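Local coordinates for protein cysteine hydrolase (Staphylococcus aureus, PDB 6KUA) that hydrolyses nicotinamide to nicotinic acid and ammonia, as a nicotinamidase of the isochorismatase-like cysteine hydrolase family, at residues 33-36 against 37-41. Residues are numbered along the deposited sequence; the frame is centred on the assembly and turned at random.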
loop_
_atom_site.group_PDB
_atom_site.type_symbol
_atom_site.label_atom_id
_atom_site.label_comp_id
_atom_site.label_asym_id
_atom_site.label_seq_id
_atom_site.Cartn_x
_atom_site.Cartn_y
_atom_site.Cartn_z
ATOM N N ASP A 33 -25.150 2.530 -22.978
ATOM C CA ASP A 33 -25.533 1.275 -23.616
ATOM C C ASP A 33 -24.385 0.271 -23.599
ATOM O O ASP A 33 -24.609 -0.931 -23.412
ATOM C CB ASP A 33 -25.993 1.529 -25.054
ATOM C CG ASP A 33 -27.461 1.925 -25.147
ATOM O OD1 ASP A 33 -28.102 2.183 -24.099
ATOM O OD2 ASP A 33 -27.972 1.984 -26.293
ATOM N N PHE A 34 -23.147 0.742 -23.791
ATOM C CA PHE A 34 -22.007 -0.171 -23.809
ATOM C C PHE A 34 -21.725 -0.742 -22.423
ATOM O O PHE A 34 -21.389 -1.922 -22.284
ATOM C CB PHE A 34 -20.775 0.545 -24.352
ATOM C CG PHE A 34 -19.577 -0.344 -24.513
ATOM C CD1 PHE A 34 -18.661 -0.494 -23.478
ATOM C CD2 PHE A 34 -19.367 -1.026 -25.699
ATOM C CE1 PHE A 34 -17.549 -1.309 -23.627
ATOM C CE2 PHE A 34 -18.260 -1.845 -25.859
ATOM C CZ PHE A 34 -17.349 -1.987 -24.819
ATOM N N ILE A 35 -21.846 0.081 -21.390
ATOM C CA ILE A 35 -21.607 -0.398 -20.032
ATOM C C ILE A 35 -22.649 -1.445 -19.641
ATOM O O ILE A 35 -22.309 -2.498 -19.081
ATOM C CB ILE A 35 -21.582 0.794 -19.059
ATOM C CG1 ILE A 35 -20.363 1.686 -19.340
ATOM C CG2 ILE A 35 -21.542 0.324 -17.631
ATOM C CD1 ILE A 35 -20.221 2.822 -18.346
ATOM N N VAL A 36 -23.926 -1.178 -19.947
ATOM C CA VAL A 36 -25.004 -2.125 -19.665
ATOM C C VAL A 36 -24.705 -3.466 -20.313
ATOM O O VAL A 36 -24.880 -4.529 -19.701
ATOM C CB VAL A 36 -26.357 -1.550 -20.144
ATOM C CG1 VAL A 36 -27.441 -2.607 -20.135
ATOM C CG2 VAL A 36 -26.766 -0.352 -19.295
ATOM N N SER A 37 -24.210 -3.446 -21.547
ATOM C CA SER A 37 -23.894 -4.701 -22.197
ATOM C C SER A 37 -22.624 -5.346 -21.651
ATOM O O SER A 37 -22.480 -6.568 -21.756
ATOM C CB SER A 37 -23.797 -4.496 -23.713
ATOM O OG SER A 37 -22.481 -4.172 -24.111
ATOM N N ARG A 38 -21.698 -4.579 -21.067
ATOM C CA ARG A 38 -20.549 -5.237 -20.443
ATOM C C ARG A 38 -20.967 -5.925 -19.152
ATOM O O ARG A 38 -20.497 -7.025 -18.845
ATOM C CB ARG A 38 -19.417 -4.237 -20.165
ATOM C CG ARG A 38 -18.829 -3.554 -21.389
ATOM C CD ARG A 38 -18.523 -4.526 -22.517
ATOM N NE ARG A 38 -17.508 -5.490 -22.120
ATOM C CZ ARG A 38 -17.510 -6.772 -22.462
ATOM N NH1 ARG A 38 -18.483 -7.259 -23.228
ATOM N NH2 ARG A 38 -16.536 -7.565 -22.032
ATOM N N ILE A 39 -21.858 -5.288 -18.392
ATOM C CA ILE A 39 -22.358 -5.880 -17.155
ATOM C C ILE A 39 -23.074 -7.190 -17.456
ATOM O O ILE A 39 -22.844 -8.212 -16.796
ATOM C CB ILE A 39 -23.273 -4.886 -16.417
ATOM C CG1 ILE A 39 -22.479 -3.646 -16.003
ATOM C CG2 ILE A 39 -23.911 -5.535 -15.185
ATOM C CD1 ILE A 39 -23.345 -2.517 -15.499
ATOM N N ASN A 40 -23.930 -7.188 -18.480
ATOM C CA ASN A 40 -24.640 -8.409 -18.843
ATOM C C ASN A 40 -23.673 -9.491 -19.291
ATOM O O ASN A 40 -23.865 -10.671 -18.976
ATOM C CB ASN A 40 -25.666 -8.118 -19.935
ATOM C CG ASN A 40 -26.912 -7.460 -19.387
ATOM O OD1 ASN A 40 -27.428 -7.872 -18.357
ATOM N ND2 ASN A 40 -27.396 -6.428 -20.062
ATOM N N ASP A 41 -22.624 -9.112 -20.026
ATOM C CA ASP A 41 -21.627 -10.092 -20.448
ATOM C C ASP A 41 -20.996 -10.789 -19.247
ATOM O O ASP A 41 -20.996 -12.019 -19.150
ATOM C CB ASP A 41 -20.549 -9.409 -21.292
ATOM C CG ASP A 41 -19.626 -10.407 -21.976
ATOM O OD1 ASP A 41 -19.980 -10.890 -23.069
ATOM O OD2 ASP A 41 -18.540 -10.711 -21.433
#
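Phe34 and Arg38, one turn apart on helix 32-44, extend in the same direction with their flanks in contact. The methylenes of Arg38 run along one side of the ring: CG comes to 3.4 Å from Phe34 CE1, and CD lies about equally far from CE1 and CZ. Phe34 reaches this place with CG anti to the backbone N (chi1 -175°). Bends at chi2 and chi3 fold the arginine chain, and the guanidinium plane is inclined 43° to the ring; the closest touching is done by the methylenes CG and CD. Arg38 NE goes on to a salt bridge with Glu128, while NH2 has a long ionic approach, 3.8 Å, to Asp41 OD2; Asp41 is also paired with Arg4.

Ile35 and Ile39 cross at a slant on another side of the helix, where both are buried. The branch methyl CG2 of Ile35 meets the terminal CD1 of Ile39 at 4.0 Å. Val36 and Asn40 run alongside each other, with CG1 of the valine 3.8 Å from the amide ND2. Four i to i+4 backbone bonds join the two segments; Ile39 N to Ile35 O is 2.9 Å long and nearly straight at the hydrogen (163°). Ser37 OG lies 3.1 Å from Phe34 O, the carbonyl that accepts the backbone N-H of Arg38.

The helix lies in the connection from strand 4-9 to strand 48-54, its neighbour in the parallel sheet, a beta-alpha-beta crossover. Ile39 packs on Leu6, Ile49 and Phe51 of these two strands and on Leu89 of helix 84-93. That helix also meets Ile35 and Val36 through Val86, and its Lys85 bridges to Asp33. Phe34 instead rests against Pro155 and Glu157 of strand 151-160.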